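Extracellular solute-binding protein family 1 (Alicyclobacillus acidocaldarius subsp. acidocaldarius, PDB 4OVJ) probably binds a solute outside the cell and hands it to an ABC-type importer in the membrane. Local coordinates at residues Ile110-Ile115 against Tyr130-Ala135; Glu183-Phe188 against Leu207-Ser212; Ser216-Trp221 against Ala385-Ala390; Gln296-Tyr301 against Leu329-Pro334. One frame throughout, in Å; residues are numbered along the deposited sequence. Where two conformers were deposited one is given.

Interaction 1: residues Ile110-Ile115 against Tyr130-Ala135; sequences INISTI and YGIPNA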
loop_
_atom_site.group_PDB
_atom_site.type_symbol
_atom_site.label_atom_id
_atom_site.label_comp_id
_atom_site.label_asym_id
_atom_site.label_seq_id
_atom_site.Cartn_x
_atom_site.Cartn_y
_atom_site.Cartn_z
ATOM N N ILE A 110 21.760 1.418 11.092
ATOM C CA ILE A 110 20.652 0.999 10.224
ATOM C C ILE A 110 21.082 1.052 8.763
ATOM O O ILE A 110 21.487 2.098 8.248
ATOM C CB ILE A 110 19.381 1.847 10.436
ATOM C CG1 ILE A 110 18.988 1.864 11.922
ATOM C CG2 ILE A 110 18.226 1.256 9.637
ATOM C CD1 ILE A 110 17.782 2.728 12.244
ATOM N N ASN A 111 21.010 -0.093 8.099
ATOM C CA ASN A 111 21.366 -0.176 6.695
ATOM C C ASN A 111 20.135 0.152 5.860
ATOM O O ASN A 111 19.243 -0.673 5.716
ATOM C CB ASN A 111 21.891 -1.577 6.369
ATOM C CG ASN A 111 22.236 -1.742 4.909
ATOM O OD1 ASN A 111 22.297 -0.768 4.159
ATOM N ND2 ASN A 111 22.455 -2.987 4.492
ATOM N N ILE A 112 20.094 1.367 5.321
ATOM C CA ILE A 112 18.987 1.795 4.484
ATOM C C ILE A 112 19.300 1.693 3.000
ATOM O O ILE A 112 18.480 2.090 2.183
ATOM C CB ILE A 112 18.512 3.218 4.825
ATOM C CG1 ILE A 112 19.657 4.236 4.622
ATOM C CG2 ILE A 112 17.928 3.212 6.227
ATOM C CD1 ILE A 112 19.206 5.669 4.516
ATOM N N SER A 113 20.452 1.112 2.658
ATOM C CA SER A 113 20.841 0.918 1.253
ATOM C C SER A 113 19.936 -0.095 0.542
ATOM O O SER A 113 19.899 -0.146 -0.692
ATOM C CB SER A 113 22.313 0.483 1.156
ATOM O OG SER A 113 22.485 -0.875 1.549
ATOM N N THR A 114 19.201 -0.873 1.336
ATOM C CA THR A 114 18.289 -1.907 0.868
ATOM C C THR A 114 16.866 -1.386 0.670
ATOM O O THR A 114 15.977 -2.144 0.280
ATOM C CB THR A 114 18.221 -3.041 1.908
ATOM O OG1 THR A 114 17.912 -2.477 3.197
ATOM C CG2 THR A 114 19.557 -3.806 1.975
ATOM N N ILE A 115 16.650 -0.104 0.951
ATOM C CA ILE A 115 15.320 0.494 0.933
ATOM C C ILE A 115 15.325 1.606 -0.109
ATOM O O ILE A 115 16.292 2.343 -0.211
ATOM C CB ILE A 115 14.957 1.053 2.332
ATOM C CG1 ILE A 115 14.996 -0.088 3.355
ATOM C CG2 ILE A 115 13.594 1.722 2.312
ATOM C CD1 ILE A 115 14.739 0.326 4.787
ATOM N N TYR A 130 11.913 9.838 10.875
ATOM C CA TYR A 130 11.389 9.416 12.179
ATOM C C TYR A 130 10.781 8.022 12.236
ATOM O O TYR A 130 10.388 7.549 13.301
ATOM C CB TYR A 130 10.417 10.477 12.689
ATOM C CG TYR A 130 11.147 11.777 12.936
ATOM C CD1 TYR A 130 11.972 11.928 14.044
ATOM C CD2 TYR A 130 11.031 12.839 12.051
ATOM C CE1 TYR A 130 12.646 13.105 14.281
ATOM C CE2 TYR A 130 11.706 14.024 12.273
ATOM C CZ TYR A 130 12.512 14.154 13.389
ATOM O OH TYR A 130 13.181 15.329 13.603
ATOM N N GLY A 131 10.709 7.370 11.094
ATOM C CA GLY A 131 10.256 5.995 11.027
ATOM C C GLY A 131 10.740 5.383 9.737
ATOM O O GLY A 131 10.890 6.070 8.739
ATOM N N ILE A 132 10.983 4.083 9.767
ATOM C CA ILE A 132 11.346 3.350 8.565
ATOM C C ILE A 132 10.225 2.353 8.230
ATOM O O ILE A 132 9.826 1.549 9.081
ATOM C CB ILE A 132 12.698 2.659 8.724
ATOM C CG1 ILE A 132 13.774 3.728 9.036
ATOM C CG2 ILE A 132 13.038 1.910 7.444
ATOM C CD1 ILE A 132 15.136 3.177 9.347
ATOM N N PRO A 133 9.677 2.438 7.004
ATOM C CA PRO A 133 8.617 1.509 6.634
ATOM C C PRO A 133 9.089 0.085 6.798
ATOM O O PRO A 133 10.247 -0.219 6.483
ATOM C CB PRO A 133 8.357 1.842 5.160
ATOM C CG PRO A 133 8.720 3.279 5.048
ATOM C CD PRO A 133 9.926 3.422 5.927
ATOM N N ASN A 134 8.226 -0.773 7.319
ATOM C CA ASN A 134 8.616 -2.153 7.583
ATOM C C ASN A 134 8.091 -3.150 6.545
ATOM O O ASN A 134 8.560 -4.281 6.475
ATOM C CB ASN A 134 8.260 -2.573 9.017
ATOM C CG ASN A 134 6.777 -2.514 9.325
ATOM O OD1 ASN A 134 5.927 -2.471 8.436
ATOM N ND2 ASN A 134 6.455 -2.509 10.621
ATOM N N ALA A 135 7.135 -2.720 5.737
ATOM C CA ALA A 135 6.530 -3.569 4.721
ATOM C C ALA A 135 5.810 -2.693 3.714
ATOM O O ALA A 135 5.463 -1.551 4.006
ATOM C CB ALA A 135 5.567 -4.562 5.340
#
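Ile132 carries this contact, reaching from strand 128-144, in the mixed sheet of the periplasmic-binding-protein fold, toward Ile110 and Ile115 of a loop that ends in a type I beta turn running from Ile112 to Ile115. Its two branches part company. With chi1 at -59°, CG2 lies anti to the backbone N and meets Ile115, whose CD1 comes within 3.5 Å of Ile132 CG2, the two side chains crossing at about a right angle. The other branch runs on extended to CD1 and meets Ile110 tip to tip, with Ile110 CG2 3.6 Å from Ile132 CD1. Ile112 adds a lighter touch, its CG2 4.2 Å from the same Ile132 CD1. The interface is wholly aliphatic. Leu318 of helix 307-319 touches both Ile110 and Ile132, while Leu120 of helix 117-121 lies against Ile112 and Ile115, so the loop is packed onto the sheet with helices beside it. The turn is closed by its backbone, Ile115 N donating to Ile112 O over 3.1 Å. Overlapping its start, Asn111 makes an Asx turn: its OD1 takes Ser113 N from above the carbonyl plane and, on a lone pair in that plane, Ser113 OG at 2.6 Å.

Interaction 2: residues Glu183-Phe188 against Leu207-Ser212; sequences ESWQTF and LGFTES. With SO4 (sulfate ion), chain B.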
loop_
_atom_site.group_PDB
_atom_site.type_symbol
_atom_site.label_atom_id
_atom_site.label_comp_id
_atom_site.label_asym_id
_atom_site.label_seq_id
_atom_site.Cartn_x
_atom_site.Cartn_y
_atom_site.Cartn_z
ATOM N N GLU A 183 -12.755 1.255 -10.684
ATOM C CA GLU A 183 -12.919 2.612 -10.204
ATOM C C GLU A 183 -13.136 2.631 -8.697
ATOM O O GLU A 183 -14.049 1.999 -8.169
ATOM C CB GLU A 183 -14.080 3.301 -10.889
ATOM C CG GLU A 183 -13.818 3.606 -12.358
ATOM C CD GLU A 183 -15.077 4.066 -13.065
ATOM O OE1 GLU A 183 -15.836 3.196 -13.552
ATOM O OE2 GLU A 183 -15.306 5.295 -13.132
ATOM N N SER A 184 -12.300 3.402 -8.038
ATOM C CA SER A 184 -12.357 3.597 -6.603
ATOM C C SER A 184 -11.629 4.887 -6.320
ATOM O O SER A 184 -10.873 5.396 -7.163
ATOM C CB SER A 184 -11.667 2.450 -5.861
ATOM O OG SER A 184 -10.254 2.467 -6.064
ATOM N N TRP A 185 -11.826 5.397 -5.122
ATOM C CA TRP A 185 -11.161 6.626 -4.706
ATOM C C TRP A 185 -9.648 6.498 -4.828
ATOM O O TRP A 185 -8.981 7.416 -5.325
ATOM C CB TRP A 185 -11.577 6.914 -3.283
ATOM C CG TRP A 185 -11.115 8.167 -2.618
ATOM C CD1 TRP A 185 -10.570 8.245 -1.380
ATOM C CD2 TRP A 185 -11.253 9.521 -3.077
ATOM N NE1 TRP A 185 -10.330 9.542 -1.046
ATOM C CE2 TRP A 185 -10.743 10.355 -2.062
ATOM C CE3 TRP A 185 -11.733 10.107 -4.247
ATOM C CZ2 TRP A 185 -10.692 11.755 -2.185
ATOM C CZ3 TRP A 185 -11.708 11.489 -4.364
ATOM C CH2 TRP A 185 -11.191 12.298 -3.335
ATOM N N GLN A 186 -9.090 5.358 -4.421
ATOM C CA GLN A 186 -7.644 5.231 -4.480
ATOM C C GLN A 186 -7.118 4.974 -5.902
ATOM O O GLN A 186 -6.027 5.441 -6.239
ATOM C CB GLN A 186 -7.131 4.215 -3.454
ATOM C CG GLN A 186 -7.391 4.620 -1.993
ATOM C CD GLN A 186 -6.765 5.951 -1.594
ATOM O OE1 GLN A 186 -5.748 6.367 -2.146
ATOM N NE2 GLN A 186 -7.375 6.629 -0.628
ATOM N N THR A 187 -7.857 4.287 -6.776
ATOM C CA THR A 187 -7.366 4.228 -8.165
ATOM C C THR A 187 -7.507 5.587 -8.848
ATOM O O THR A 187 -6.698 5.937 -9.703
ATOM C CB THR A 187 -7.995 3.143 -9.053
ATOM O OG1 THR A 187 -9.386 3.399 -9.263
ATOM C CG2 THR A 187 -7.777 1.764 -8.472
ATOM N N PHE A 188 -8.533 6.353 -8.482
ATOM C CA PHE A 188 -8.590 7.722 -8.941
ATOM C C PHE A 188 -7.373 8.530 -8.432
ATOM O O PHE A 188 -6.822 9.358 -9.156
ATOM C CB PHE A 188 -9.894 8.433 -8.570
ATOM C CG PHE A 188 -9.897 9.856 -9.015
ATOM C CD1 PHE A 188 -9.773 10.163 -10.359
ATOM C CD2 PHE A 188 -9.927 10.888 -8.096
ATOM C CE1 PHE A 188 -9.679 11.470 -10.784
ATOM C CE2 PHE A 188 -9.854 12.202 -8.520
ATOM C CZ PHE A 188 -9.729 12.497 -9.863
ATOM N N LEU A 207 -9.941 19.469 -1.958
ATOM C CA LEU A 207 -9.543 18.466 -2.931
ATOM C C LEU A 207 -8.376 19.019 -3.724
ATOM O O LEU A 207 -8.278 20.228 -3.939
ATOM C CB LEU A 207 -10.703 18.112 -3.849
ATOM C CG LEU A 207 -11.909 17.470 -3.157
ATOM C CD1 LEU A 207 -13.004 17.231 -4.172
ATOM C CD2 LEU A 207 -11.529 16.161 -2.482
ATOM N N GLY A 208 -7.495 18.126 -4.155
ATOM C CA GLY A 208 -6.277 18.520 -4.841
ATOM C C GLY A 208 -6.291 18.295 -6.337
ATOM O O GLY A 208 -5.233 18.276 -6.964
ATOM N N PHE A 209 -7.472 18.110 -6.914
ATOM C CA PHE A 209 -7.601 17.868 -8.347
ATOM C C PHE A 209 -8.750 18.685 -8.913
ATOM O O PHE A 209 -9.587 19.201 -8.173
ATOM C CB PHE A 209 -7.853 16.385 -8.617
ATOM C CG PHE A 209 -9.103 15.872 -7.971
ATOM C CD1 PHE A 209 -10.326 15.928 -8.636
ATOM C CD2 PHE A 209 -9.068 15.371 -6.674
ATOM C CE1 PHE A 209 -11.478 15.475 -8.028
ATOM C CE2 PHE A 209 -10.217 14.904 -6.069
ATOM C CZ PHE A 209 -11.427 14.965 -6.746
ATOM N N THR A 210 -8.792 18.770 -10.238
ATOM C CA THR A 210 -9.811 19.541 -10.940
ATOM C C THR A 210 -10.916 18.640 -11.480
ATOM O O THR A 210 -10.755 17.427 -11.615
ATOM C CB THR A 210 -9.206 20.273 -12.138
ATOM O OG1 THR A 210 -8.690 19.314 -13.063
ATOM C CG2 THR A 210 -8.095 21.218 -11.699
ATOM N N GLU A 211 -12.040 19.254 -11.827
ATOM C CA GLU A 211 -13.153 18.515 -12.405
ATOM C C GLU A 211 -12.752 17.765 -13.670
ATOM O O GLU A 211 -13.150 16.615 -13.858
ATOM C CB GLU A 211 -14.313 19.456 -12.690
ATOM C CG GLU A 211 -15.594 18.757 -13.071
ATOM C CD GLU A 211 -16.715 19.743 -13.272
ATOM O OE1 GLU A 211 -17.042 20.466 -12.305
ATOM O OE2 GLU A 211 -17.255 19.808 -14.389
ATOM N N SER A 212 -11.972 18.422 -14.513
ATOM C CA SER A 212 -11.502 17.848 -15.760
ATOM C C SER A 212 -10.787 16.514 -15.547
ATOM O O SER A 212 -11.006 15.544 -16.268
ATOM C CB SER A 212 -10.545 18.833 -16.415
ATOM O OG SER A 212 -10.282 18.442 -17.730
HETATM S S SO4 B . -8.873 0.148 -3.648
HETATM O O1 SO4 B . -10.227 0.702 -3.453
HETATM O O2 SO4 B . -7.915 0.716 -2.665
HETATM O O3 SO4 B . -8.914 -1.313 -3.435
HETATM O O4 SO4 B . -8.444 0.433 -5.033
#
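Phe188 drives its ring edge into the face of Phe209 in a T-shaped stack, the centroids 4.8 Å apart and the planes at 80°. Phe188 CE2 stands over the centre of the Phe209 ring, nearly equidistant from all six ring atoms beneath it. Where Phe188 takes a face of Phe209, Trp185 takes its edge: Trp185 CH2 lies 3.9 Å from Phe209 CE2, and has Leu207 CD2 at 4.0 Å near the indole plane. Both Trp185 (chi1 -176°) and Phe188 (178°) hold CG anti to the backbone N, which sends the two rings out from the helix to the 207-212 segment. They sit in the first turn of helix 185-194, and that turn is fixed by a capping box: Thr187 N donates to Ser184 OG at 3.1 Å, and Ser184 N returns a bond to Thr187 OG1 at 3.2 Å. Farther out, Asp377 accepts from Trp185 NE1, and Tyr217 packs edge-to-face with Phe188. A sulfate, probably from the crystallisation liquor, lies beside the helix start, its O4 2.9 Å from Ser184 OG, and the ion is hydrogen-bonded by Tyr139 OH and Trp260 NE1. The helix N-terminus may add some electrostatic attraction for this anion.

Interaction 3: residues Ser216-Trp221 against Ala385-Ala390; sequences SYLNYW and ANMVQA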
loop_
_atom_site.group_PDB
_atom_site.type_symbol
_atom_site.label_atom_id
_atom_site.label_comp_id
_atom_site.label_asym_id
_atom_site.label_seq_id
_atom_site.Cartn_x
_atom_site.Cartn_y
_atom_site.Cartn_z
ATOM N N SER A 216 -12.222 12.973 -16.948
ATOM C CA SER A 216 -11.463 12.165 -17.916
ATOM C C SER A 216 -11.310 10.719 -17.415
ATOM O O SER A 216 -11.394 9.763 -18.194
ATOM C CB SER A 216 -10.119 12.810 -18.270
ATOM O OG SER A 216 -9.239 12.830 -17.165
ATOM N N TYR A 217 -11.127 10.562 -16.108
ATOM C CA TYR A 217 -11.067 9.227 -15.496
ATOM C C TYR A 217 -12.398 8.513 -15.650
ATOM O O TYR A 217 -12.470 7.361 -16.101
ATOM C CB TYR A 217 -10.719 9.395 -14.028
ATOM C CG TYR A 217 -10.825 8.199 -13.121
ATOM C CD1 TYR A 217 -9.766 7.331 -12.952
ATOM C CD2 TYR A 217 -11.950 8.000 -12.350
ATOM C CE1 TYR A 217 -9.832 6.268 -12.069
ATOM C CE2 TYR A 217 -12.034 6.947 -11.465
ATOM C CZ TYR A 217 -10.964 6.086 -11.326
ATOM O OH TYR A 217 -11.037 5.065 -10.423
ATOM N N LEU A 218 -13.468 9.196 -15.291
ATOM C CA LEU A 218 -14.791 8.586 -15.398
ATOM C C LEU A 218 -15.128 8.201 -16.844
ATOM O O LEU A 218 -15.701 7.140 -17.089
ATOM C CB LEU A 218 -15.853 9.516 -14.831
ATOM C CG LEU A 218 -15.778 9.804 -13.332
ATOM C CD1 LEU A 218 -16.782 10.894 -13.017
ATOM C CD2 LEU A 218 -16.019 8.572 -12.477
ATOM N N ASN A 219 -14.766 9.064 -17.793
ATOM C CA ASN A 219 -15.013 8.795 -19.212
ATOM C C ASN A 219 -14.234 7.627 -19.732
ATOM O O ASN A 219 -14.734 6.882 -20.582
ATOM C CB ASN A 219 -14.702 10.017 -20.064
ATOM C CG ASN A 219 -15.853 10.999 -20.104
ATOM O OD1 ASN A 219 -17.008 10.610 -19.950
ATOM N ND2 ASN A 219 -15.546 12.273 -20.325
ATOM N N TYR A 220 -13.010 7.460 -19.234
ATOM C CA TYR A 220 -12.180 6.336 -19.634
ATOM C C TYR A 220 -12.899 5.032 -19.344
ATOM O O TYR A 220 -13.058 4.196 -20.227
ATOM C CB TYR A 220 -10.841 6.365 -18.903
ATOM C CG TYR A 220 -9.945 5.195 -19.229
ATOM C CD1 TYR A 220 -9.192 5.190 -20.391
ATOM C CD2 TYR A 220 -9.864 4.088 -18.382
ATOM C CE1 TYR A 220 -8.381 4.124 -20.706
ATOM C CE2 TYR A 220 -9.036 3.020 -18.686
ATOM C CZ TYR A 220 -8.295 3.046 -19.853
ATOM O OH TYR A 220 -7.469 1.997 -20.173
ATOM N N TRP A 221 -13.371 4.882 -18.113
ATOM C CA TRP A 221 -14.069 3.648 -17.732
ATOM C C TRP A 221 -15.445 3.545 -18.382
ATOM O O TRP A 221 -15.859 2.453 -18.767
ATOM C CB TRP A 221 -14.172 3.520 -16.215
ATOM C CG TRP A 221 -12.817 3.397 -15.584
ATOM C CD1 TRP A 221 -12.088 4.396 -15.008
ATOM C CD2 TRP A 221 -12.004 2.222 -15.521
ATOM N NE1 TRP A 221 -10.875 3.912 -14.583
ATOM C CE2 TRP A 221 -10.806 2.575 -14.876
ATOM C CE3 TRP A 221 -12.184 0.894 -15.936
ATOM C CZ2 TRP A 221 -9.787 1.658 -14.637
ATOM C CZ3 TRP A 221 -11.169 -0.018 -15.704
ATOM C CH2 TRP A 221 -9.993 0.367 -15.054
ATOM N N ALA A 385 -17.299 6.410 -4.027
ATOM C CA ALA A 385 -17.809 5.111 -4.472
ATOM C C ALA A 385 -19.294 5.208 -4.854
ATOM O O ALA A 385 -19.724 4.661 -5.860
ATOM C CB ALA A 385 -17.598 4.072 -3.389
ATOM N N ASN A 386 -20.066 5.944 -4.069
ATOM C CA ASN A 386 -21.493 6.094 -4.356
ATOM C C ASN A 386 -21.716 6.877 -5.656
ATOM O O ASN A 386 -22.599 6.544 -6.457
ATOM C CB ASN A 386 -22.198 6.769 -3.180
ATOM C CG ASN A 386 -22.259 5.882 -1.941
ATOM O OD1 ASN A 386 -21.993 4.687 -1.996
ATOM N ND2 ASN A 386 -22.615 6.473 -0.817
HETATM N N MSE A 387 -20.892 7.902 -5.884
HETATM C CA MSE A 387 -20.975 8.673 -7.127
HETATM C C MSE A 387 -20.584 7.808 -8.297
HETATM O O MSE A 387 -21.236 7.838 -9.343
HETATM C CB MSE A 387 -20.110 9.918 -7.043
HETATM C CG MSE A 387 -20.227 10.763 -8.300
HETATM SE SE MSE A 387 -18.854 10.227 -9.627
HETATM C CE MSE A 387 -17.322 10.887 -8.644
ATOM N N VAL A 388 -19.515 7.036 -8.142
ATOM C CA VAL A 388 -19.060 6.148 -9.208
ATOM C C VAL A 388 -20.167 5.168 -9.563
ATOM O O VAL A 388 -20.449 4.942 -10.737
ATOM C CB VAL A 388 -17.772 5.395 -8.813
ATOM C CG1 VAL A 388 -17.515 4.212 -9.741
ATOM C CG2 VAL A 388 -16.600 6.361 -8.826
ATOM N N GLN A 389 -20.799 4.599 -8.541
ATOM C CA GLN A 389 -21.908 3.672 -8.744
ATOM C C GLN A 389 -23.066 4.339 -9.503
ATOM O O GLN A 389 -23.625 3.739 -10.418
ATOM C CB GLN A 389 -22.371 3.116 -7.392
ATOM C CG GLN A 389 -23.503 2.105 -7.459
ATOM C CD GLN A 389 -23.832 1.529 -6.094
ATOM O OE1 GLN A 389 -23.415 2.064 -5.064
ATOM N NE2 GLN A 389 -24.576 0.435 -6.075
ATOM N N ALA A 390 -23.404 5.581 -9.143
ATOM C CA ALA A 390 -24.454 6.346 -9.854
ATOM C C ALA A 390 -24.124 6.584 -11.320
ATOM O O ALA A 390 -24.991 6.482 -12.182
ATOM C CB ALA A 390 -24.719 7.679 -9.162
#
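Beside Leu218, which meets Met387 and Val388 across the contact, three aromatic rings on the same helix interlock. Trp221 NE1 stands 3.6 Å above one face of the Tyr217 ring, toward its rim, while Tyr217 CD1 lies at the edge of the indole in its plane. Tyr220 CD2 sits over a face of Trp221, again off centre, and Trp221 CE2 meets the Tyr220 ring at its edge. The junction with helix 377-392 is aliphatic apart from selenium. Leu218 is aimed at that helix with a forked end: CD1 faces the selenium of selenomethionine Met387, with Leu218 CD1 and Met387 SE 4.0 Å apart and the side chains tip to tip, while Leu218 CD2 approaches Val388 CG2 at 4.3 Å. The Met387 side chain sets off with CG opposite the backbone N, then bends at chi2 (-90°) and chi3 (-69°), which brings SE round to the leucine. Between 216-221 and 385-390 the nearest CA atoms are those of Leu218 and Val388, 7.9 Å apart. Glu183, in the loop before helix 185-194, touches both residues. Pro398 lies against Leu218 and Phe405 against Met387, so that helices 211-226, 377-392 and 398-414 meet here.

Interaction 4: residues Gln296-Tyr301 against Leu329-Pro334; sequences QFWSIY and LVRGIP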
loop_
_atom_site.group_PDB
_atom_site.type_symbol
_atom_site.label_atom_id
_atom_site.label_comp_id
_atom_site.label_asym_id
_atom_site.label_seq_id
_atom_site.Cartn_x
_atom_site.Cartn_y
_atom_site.Cartn_z
ATOM N N GLN A 296 3.397 0.062 7.710
ATOM C CA GLN A 296 3.654 0.535 9.064
ATOM C C GLN A 296 5.106 0.952 9.088
ATOM O O GLN A 296 5.798 0.822 8.087
ATOM C CB GLN A 296 3.454 -0.549 10.136
ATOM C CG GLN A 296 2.456 -1.646 9.869
ATOM C CD GLN A 296 2.531 -2.740 10.905
ATOM O OE1 GLN A 296 3.624 -3.074 11.403
ATOM N NE2 GLN A 296 1.391 -3.311 11.236
ATOM N N PHE A 297 5.565 1.446 10.227
ATOM C CA PHE A 297 6.929 1.917 10.409
ATOM C C PHE A 297 7.502 1.389 11.711
ATOM O O PHE A 297 6.767 1.172 12.674
ATOM C CB PHE A 297 6.994 3.446 10.528
ATOM C CG PHE A 297 6.541 4.188 9.321
ATOM C CD1 PHE A 297 5.190 4.377 9.080
ATOM C CD2 PHE A 297 7.464 4.761 8.448
ATOM C CE1 PHE A 297 4.761 5.056 7.956
ATOM C CE2 PHE A 297 7.032 5.464 7.337
ATOM C CZ PHE A 297 5.679 5.596 7.084
ATOM N N TRP A 298 8.826 1.241 11.748
ATOM C CA TRP A 298 9.559 1.118 12.998
ATOM C C TRP A 298 10.094 2.500 13.369
ATOM O O TRP A 298 10.731 3.157 12.552
ATOM C CB TRP A 298 10.749 0.170 12.884
ATOM C CG TRP A 298 10.456 -1.194 12.383
ATOM C CD1 TRP A 298 11.088 -1.814 11.352
ATOM C CD2 TRP A 298 9.476 -2.121 12.869
ATOM N NE1 TRP A 298 10.579 -3.068 11.168
ATOM C CE2 TRP A 298 9.583 -3.285 12.082
ATOM C CE3 TRP A 298 8.516 -2.084 13.888
ATOM C CZ2 TRP A 298 8.764 -4.389 12.276
ATOM C CZ3 TRP A 298 7.714 -3.189 14.084
ATOM C CH2 TRP A 298 7.846 -4.323 13.287
ATOM N N SER A 299 9.850 2.904 14.614
ATOM C CA SER A 299 10.363 4.152 15.151
ATOM C C SER A 299 11.052 3.865 16.497
ATOM O O SER A 299 10.785 2.852 17.154
ATOM C CB SER A 299 9.222 5.150 15.345
ATOM O OG SER A 299 8.649 5.586 14.112
ATOM N N ILE A 300 11.937 4.764 16.888
ATOM C CA ILE A 300 12.667 4.661 18.138
ATOM C C ILE A 300 12.350 5.887 18.997
ATOM O O ILE A 300 12.259 7.004 18.490
ATOM C CB ILE A 300 14.182 4.548 17.885
ATOM C CG1 ILE A 300 14.491 3.282 17.093
ATOM C CG2 ILE A 300 14.982 4.542 19.197
ATOM C CD1 ILE A 300 15.924 3.163 16.621
ATOM N N TYR A 301 12.199 5.667 20.302
ATOM C CA TYR A 301 11.952 6.751 21.246
ATOM C C TYR A 301 13.114 7.731 21.254
ATOM O O TYR A 301 14.269 7.326 21.389
ATOM C CB TYR A 301 11.776 6.164 22.639
ATOM C CG TYR A 301 11.393 7.117 23.742
ATOM C CD1 TYR A 301 10.569 8.207 23.507
ATOM C CD2 TYR A 301 11.816 6.876 25.047
ATOM C CE1 TYR A 301 10.203 9.062 24.540
ATOM C CE2 TYR A 301 11.449 7.710 26.084
ATOM C CZ TYR A 301 10.645 8.799 25.831
ATOM O OH TYR A 301 10.292 9.626 26.877
ATOM N N LEU A 329 4.929 -12.424 5.166
ATOM C CA LEU A 329 4.239 -11.440 4.339
ATOM C C LEU A 329 3.027 -10.864 5.069
ATOM O O LEU A 329 2.199 -10.189 4.479
ATOM C CB LEU A 329 3.813 -12.063 3.006
ATOM C CG LEU A 329 4.889 -12.065 1.924
ATOM C CD1 LEU A 329 5.820 -13.241 2.100
ATOM C CD2 LEU A 329 4.248 -12.104 0.542
ATOM N N VAL A 330 2.972 -11.084 6.378
ATOM C CA VAL A 330 1.820 -10.739 7.171
ATOM C C VAL A 330 1.488 -9.232 7.081
ATOM O O VAL A 330 0.340 -8.854 6.867
ATOM C CB VAL A 330 2.043 -11.212 8.648
ATOM C CG1 VAL A 330 0.886 -10.803 9.532
ATOM C CG2 VAL A 330 2.255 -12.730 8.701
ATOM N N ARG A 331 2.504 -8.383 7.197
ATOM C CA ARG A 331 2.317 -6.921 7.119
ATOM C C ARG A 331 2.374 -6.354 5.698
ATOM O O ARG A 331 2.070 -5.179 5.471
ATOM C CB ARG A 331 3.391 -6.234 7.943
ATOM C CG ARG A 331 3.245 -6.424 9.439
ATOM C CD ARG A 331 4.485 -5.869 10.111
ATOM N NE ARG A 331 4.348 -5.691 11.556
ATOM C CZ ARG A 331 4.500 -6.649 12.473
ATOM N NH1 ARG A 331 4.780 -7.902 12.136
ATOM N NH2 ARG A 331 4.373 -6.344 13.752
ATOM N N GLY A 332 2.782 -7.184 4.753
ATOM C CA GLY A 332 3.012 -6.767 3.385
ATOM C C GLY A 332 4.308 -7.343 2.843
ATOM O O GLY A 332 4.897 -8.259 3.420
ATOM N N ILE A 333 4.746 -6.798 1.715
ATOM C CA ILE A 333 5.983 -7.223 1.080
ATOM C C ILE A 333 7.173 -6.673 1.867
ATOM O O ILE A 333 7.164 -5.506 2.250
ATOM C CB ILE A 333 6.043 -6.711 -0.362
ATOM C CG1 ILE A 333 4.885 -7.312 -1.149
ATOM C CG2 ILE A 333 7.368 -7.081 -1.010
ATOM C CD1 ILE A 333 4.772 -8.799 -0.922
ATOM N N PRO A 334 8.202 -7.500 2.109
ATOM C CA PRO A 334 9.354 -7.004 2.850
ATOM C C PRO A 334 9.977 -5.766 2.230
ATOM O O PRO A 334 10.124 -5.671 1.007
ATOM C CB PRO A 334 10.338 -8.167 2.799
ATOM C CG PRO A 334 9.468 -9.368 2.697
ATOM C CD PRO A 334 8.307 -8.946 1.850
#
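Gln296, on strand 293-300, faces Arg331, their CA atoms 7.8 Å apart; Arg331 lies in a tight bend closed by a 3.1 Å bond from Gly332 N to Leu329 O, and Gly332 adopts backbone angles that suit glycine. In this periplasmic-binding-protein fold both segments feed one mixed sheet: strand 293-300 and the short, weakly bonded 333-334 each pair antiparallel with strand 128-144, and the arginine fastens the bend to the sheet. Arg331 reaches out extended from CG to NE and crosses Gln296 at about a right angle. Its NE donates to Gln296 OE1 over 2.7 Å at an N-H...O angle of 145°, and Gln296 chi1 (-29°) falls off the staggered positions. The oxygen lies in the guanidinium plane, but the donor sits well above the amide plane, the two planes being nearly perpendicular. Asn134 ND2 is a second donor, so this oxygen of the buried Gln296 takes two bonds, from different directions. Arg331 NH2 binds Gln86 OE1 and Thr41 OG1, which helps set the rotation of the guanidinium. Trp298 contributes an edge, its ring plane inclined at 52° to that group. Trp298 CH2 rests over the guanidinium face, off centre, and is 4.0 Å from Arg331 NH2.

How the interactions relate
All four contacts are buried, though Ile112 of interaction 1 and Arg331 of interaction 4 keep some exposure. They form two pairs on opposite sides of the chain's centre. Interactions 1 and 4 touch, their centres about 9 Å apart, through neighbouring strands 128-144 and 293-300: one is a purely aliphatic contact between loop and sheet, the other a polar grip centred on an arginine. Interactions 2 and 3 share helix 211-226, with centres about 10 Å apart; the hydroxyl of Tyr217 from interaction 3 binds the capping box of interaction 2. There aromatic edge-to-face packing gives way to leucine against selenomethionine and valine where helices meet helices.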